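PDB 1QSD: tubulin-specific chaperone A from Saccharomyces cerevisiae, which binds beta-tubulin as a post-chaperonin cofactor and takes part in an early step of the tubulin folding pathway. Local coordinates for residues K68-E71 against F72-D75; I8-K11 against A12-L16. All blocks are in the same frame, centred on the assembly; numbering follows the deposited sequence.

Contact 1 (K68-E71 against F72-D75); sequences KIRE and FKED
F72, K73, E74 and D75 donate their backbone N-H groups to the carbonyls of K68, I69, R70 and E71, four successive i to i+4 bonds of 2.8 to 2.9 Å (N to O) within helix 45-81. Between the two segments the one side-chain ion pair is R70 NE to E74 OE1, long at 3.7 Å. R70 reaches that carboxylate with CG anti to the backbone N (chi1 -179°) and an extended chain up to NE, while E74 rises from one turn further on; the guanidinium and carboxylate planes stand 73° apart, so the two groups do not meet as a flat, two-pronged pair. Nearer the backbone, E74 CG packs 3.2 Å from R70 O. F72 lies back along the preceding turn, its CD1 3.0 Å from K68 O, and its CE1 comes within 4.4 Å of K68 CB. The ring's plane also passes close to E71 C. From this position F72 touches L13 and L16 of helix 5-39 and makes a cation-pi contact with K50 of the second subunit. The extended K68 chain leads away to a salt bridge with D57 of the second subunit, and D75 pairs with K9 of its own chain and K50 of the other. On another flank, I69, R70 and K73 pack against helix 90-104. The stretch is thus two regular turns of an amphipathic alpha-helix in a helical-bundle protein: R70 and E74 form an i to i+4 pair on its exposed side, while F72 serves both the intrachain packing and the dimer interface.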
loop_
_atom_site.group_PDB
_atom_site.type_symbol
_atom_site.label_atom_id
_atom_site.label_comp_id
_atom_site.label_asym_id
_atom_site.label_seq_id
_atom_site.Cartn_x
_atom_site.Cartn_y
_atom_site.Cartn_z
ATOM N N LYS A 68 3.718 2.410 -13.802
ATOM C CA LYS A 68 4.391 1.113 -13.902
ATOM C C LYS A 68 3.572 0.051 -14.583
ATOM O O LYS A 68 4.119 -0.823 -15.234
ATOM C CB LYS A 68 4.899 0.640 -12.544
ATOM C CG LYS A 68 6.093 1.446 -12.099
ATOM C CD LYS A 68 6.691 0.927 -10.849
ATOM C CE LYS A 68 7.812 1.836 -10.393
ATOM N NZ LYS A 68 8.330 1.390 -9.061
ATOM N N ILE A 69 2.264 0.111 -14.437
ATOM C CA ILE A 69 1.407 -0.836 -15.132
ATOM C C ILE A 69 1.522 -0.567 -16.648
ATOM O O ILE A 69 1.656 -1.501 -17.449
ATOM C CB ILE A 69 -0.059 -0.731 -14.641
ATOM C CG1 ILE A 69 -0.163 -1.342 -13.245
ATOM C CG2 ILE A 69 -1.014 -1.454 -15.582
ATOM C CD1 ILE A 69 -1.570 -1.377 -12.691
ATOM N N ARG A 70 1.569 0.706 -17.036
ATOM C CA ARG A 70 1.703 1.038 -18.442
ATOM C C ARG A 70 3.060 0.556 -18.974
ATOM O O ARG A 70 3.108 -0.103 -20.008
ATOM C CB ARG A 70 1.554 2.539 -18.647
ATOM C CG ARG A 70 1.648 2.952 -20.088
ATOM C CD ARG A 70 1.953 4.415 -20.178
ATOM N NE ARG A 70 1.431 4.947 -21.428
ATOM C CZ ARG A 70 0.217 5.476 -21.562
ATOM N NH1 ARG A 70 -0.597 5.550 -20.511
ATOM N NH2 ARG A 70 -0.173 5.946 -22.744
ATOM N N GLU A 71 4.155 0.871 -18.274
ATOM C CA GLU A 71 5.503 0.432 -18.681
ATOM C C GLU A 71 5.564 -1.086 -18.813
ATOM O O GLU A 71 6.078 -1.611 -19.793
ATOM C CB GLU A 71 6.562 0.826 -17.636
ATOM C CG GLU A 71 6.740 2.302 -17.415
ATOM C CD GLU A 71 7.668 2.617 -16.253
ATOM O OE1 GLU A 71 7.708 3.798 -15.860
ATOM O OE2 GLU A 71 8.339 1.697 -15.728
ATOM N N PHE A 72 5.060 -1.790 -17.808
ATOM C CA PHE A 72 5.082 -3.235 -17.850
ATOM C C PHE A 72 4.228 -3.744 -19.000
ATOM O O PHE A 72 4.574 -4.748 -19.654
ATOM C CB PHE A 72 4.623 -3.820 -16.523
ATOM C CG PHE A 72 5.645 -3.697 -15.420
ATOM C CD1 PHE A 72 6.511 -2.604 -15.364
ATOM C CD2 PHE A 72 5.711 -4.657 -14.410
ATOM C CE1 PHE A 72 7.425 -2.465 -14.317
ATOM C CE2 PHE A 72 6.612 -4.534 -13.363
ATOM C CZ PHE A 72 7.473 -3.429 -13.314
ATOM N N LYS A 73 3.137 -3.031 -19.276
ATOM C CA LYS A 73 2.235 -3.392 -20.375
ATOM C C LYS A 73 2.956 -3.227 -21.706
ATOM O O LYS A 73 2.953 -4.127 -22.543
ATOM C CB LYS A 73 0.983 -2.499 -20.387
ATOM C CG LYS A 73 -0.064 -2.969 -21.381
ATOM C CD LYS A 73 -1.200 -1.990 -21.491
ATOM C CE LYS A 73 -1.000 -1.084 -22.677
ATOM N NZ LYS A 73 0.088 -0.133 -22.420
ATOM N N GLU A 74 3.621 -2.093 -21.864
ATOM C CA GLU A 74 4.324 -1.800 -23.091
ATOM C C GLU A 74 5.499 -2.731 -23.346
ATOM O O GLU A 74 5.826 -3.042 -24.495
ATOM C CB GLU A 74 4.768 -0.345 -23.102
ATOM C CG GLU A 74 3.587 0.607 -23.071
ATOM C CD GLU A 74 3.955 2.057 -23.323
ATOM O OE1 GLU A 74 3.105 2.782 -23.881
ATOM O OE2 GLU A 74 5.084 2.473 -22.966
ATOM N N ASP A 75 6.129 -3.170 -22.266
ATOM C CA ASP A 75 7.246 -4.081 -22.360
ATOM C C ASP A 75 6.738 -5.423 -22.874
ATOM O O ASP A 75 7.340 -6.005 -23.775
ATOM C CB ASP A 75 7.898 -4.261 -20.992
ATOM C CG ASP A 75 9.171 -5.099 -21.056
ATOM O OD1 ASP A 75 9.297 -6.041 -20.246
ATOM O OD2 ASP A 75 10.035 -4.823 -21.928
#

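Contact 2 (I8-K11 against A12-L16); sequences IKVK and ALKRL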
loop_
_atom_site.group_PDB
_atom_site.type_symbol
_atom_site.label_atom_id
_atom_site.label_comp_id
_atom_site.label_asym_id
_atom_site.label_seq_id
_atom_site.Cartn_x
_atom_site.Cartn_y
_atom_site.Cartn_z
ATOM N N ILE A 8 7.909 -14.591 -17.236
ATOM C CA ILE A 8 8.348 -13.588 -16.282
ATOM C C ILE A 8 7.640 -12.265 -16.556
ATOM O O ILE A 8 7.128 -11.642 -15.623
ATOM C CB ILE A 8 9.916 -13.418 -16.262
ATOM C CG1 ILE A 8 10.574 -14.658 -15.627
ATOM C CG2 ILE A 8 10.315 -12.199 -15.420
ATOM C CD1 ILE A 8 12.069 -14.786 -15.934
ATOM N N LYS A 9 7.604 -11.847 -17.824
ATOM C CA LYS A 9 6.935 -10.597 -18.201
ATOM C C LYS A 9 5.429 -10.662 -17.900
ATOM O O LYS A 9 4.892 -9.747 -17.303
ATOM C CB LYS A 9 7.196 -10.254 -19.670
ATOM C CG LYS A 9 8.664 -9.933 -19.943
ATOM C CD LYS A 9 8.906 -9.475 -21.347
ATOM C CE LYS A 9 10.402 -9.273 -21.579
ATOM N NZ LYS A 9 11.020 -8.261 -20.666
ATOM N N VAL A 10 4.771 -11.773 -18.221
ATOM C CA VAL A 10 3.347 -11.906 -17.936
ATOM C C VAL A 10 3.090 -11.771 -16.445
ATOM O O VAL A 10 2.272 -10.959 -16.033
ATOM C CB VAL A 10 2.786 -13.248 -18.399
ATOM C CG1 VAL A 10 1.343 -13.381 -17.977
ATOM C CG2 VAL A 10 2.897 -13.376 -19.913
ATOM N N LYS A 11 3.809 -12.545 -15.634
ATOM C CA LYS A 11 3.638 -12.500 -14.179
ATOM C C LYS A 11 3.924 -11.128 -13.586
ATOM O O LYS A 11 3.197 -10.662 -12.698
ATOM C CB LYS A 11 4.495 -13.570 -13.500
ATOM C CG LYS A 11 3.909 -14.958 -13.644
ATOM C CD LYS A 11 4.846 -16.041 -13.142
ATOM C CE LYS A 11 4.203 -17.419 -13.318
ATOM N NZ LYS A 11 5.127 -18.540 -12.960
ATOM N N ALA A 12 4.971 -10.483 -14.086
ATOM C CA ALA A 12 5.331 -9.161 -13.612
ATOM C C ALA A 12 4.099 -8.253 -13.732
ATOM O O ALA A 12 3.718 -7.599 -12.756
ATOM C CB ALA A 12 6.496 -8.601 -14.425
ATOM N N LEU A 13 3.438 -8.298 -14.893
ATOM C CA LEU A 13 2.269 -7.475 -15.161
ATOM C C LEU A 13 1.044 -7.875 -14.348
ATOM O O LEU A 13 0.358 -7.008 -13.788
ATOM C CB LEU A 13 1.918 -7.484 -16.645
ATOM C CG LEU A 13 0.678 -6.642 -17.051
ATOM C CD1 LEU A 13 0.827 -5.135 -16.659
ATOM C CD2 LEU A 13 0.439 -6.768 -18.561
ATOM N N LYS A 14 0.752 -9.176 -14.304
ATOM C CA LYS A 14 -0.398 -9.675 -13.543
ATOM C C LYS A 14 -0.281 -9.324 -12.053
ATOM O O LYS A 14 -1.271 -9.038 -11.395
ATOM C CB LYS A 14 -0.579 -11.195 -13.726
ATOM C CG LYS A 14 -0.881 -11.605 -15.166
ATOM C CD LYS A 14 -1.586 -12.976 -15.287
ATOM C CE LYS A 14 -2.181 -13.150 -16.709
ATOM N NZ LYS A 14 -3.082 -14.334 -16.946
ATOM N N ARG A 15 0.928 -9.315 -11.523
ATOM C CA ARG A 15 1.079 -8.991 -10.122
ATOM C C ARG A 15 0.909 -7.509 -9.867
ATOM O O ARG A 15 0.371 -7.093 -8.832
ATOM C CB ARG A 15 2.371 -9.583 -9.582
ATOM C CG ARG A 15 2.356 -11.134 -9.744
ATOM C CD ARG A 15 0.946 -11.724 -9.460
ATOM N NE ARG A 15 0.766 -13.157 -9.736
ATOM C CZ ARG A 15 1.032 -13.769 -10.894
ATOM N NH1 ARG A 15 1.526 -13.097 -11.928
ATOM N NH2 ARG A 15 0.720 -15.057 -11.047
ATOM N N LEU A 16 1.236 -6.707 -10.862
ATOM C CA LEU A 16 1.050 -5.271 -10.712
ATOM C C LEU A 16 -0.449 -4.940 -10.723
ATOM O O LEU A 16 -0.926 -4.149 -9.913
ATOM C CB LEU A 16 1.774 -4.490 -11.819
ATOM C CG LEU A 16 3.167 -3.971 -11.494
ATOM C CD1 LEU A 16 3.606 -2.973 -12.552
ATOM C CD2 LEU A 16 3.120 -3.285 -10.149
#
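I8 O receives the N-H of A12 at 2.9 Å, and the A12 methyl sits beside the same carbonyl, CB to O 3.3 Å. K9 follows, its carbonyl bonded to L13 N at 3.2 Å while its side chain leaves for a salt bridge with D47 of the second subunit. V10 packs by hydrocarbon: its CG1, anti to the backbone N (chi1 175°), lies 3.8 Å from K14 CE, the two side chains running side by side, and V10 O takes K14 N. Both also touch helix 90-104, V10 at A92 and K14 at A95. K11 O is gripped twice, by R15 N at 2.9 Å and by R15 NH1 at 3.1 Å. The second bond uses a lone pair in the carbonyl plane, though it is bent (136° at the hydrogen). A bend at chi2 (-39°) folds R15 back toward the preceding turn, bringing NH1 to 3.4 Å from K11 CB, with the lysine chain alongside. Such a carbonyl, accepting both the i+4 amide and the i+4 arginine side chain, lies on the exposed side of an alpha-helix whose L13 and L16 face the bundle interior.

In the fold
Contacts 2 and 1 are successive along the chain, on helices 5-39 and 45-81, and their centres lie 10 Å apart on the same side of the chain's centre. They meet directly. D75 OD1 and K9 NZ form a salt bridge of 2.8 Å, and L16 CD1 packs against both F72 CD2 (3.3 Å) and K68 O (3.5 Å). L13 CD1 adds a looser approach to I69 O at 3.8 Å. Helix 90-104 packs against both, through A99 for I69 and L13 alike. Each contact also reaches the second subunit: K9 and D75 form further salt bridges with D47 and K50 of that subunit, which places their own pair at the dimer interface.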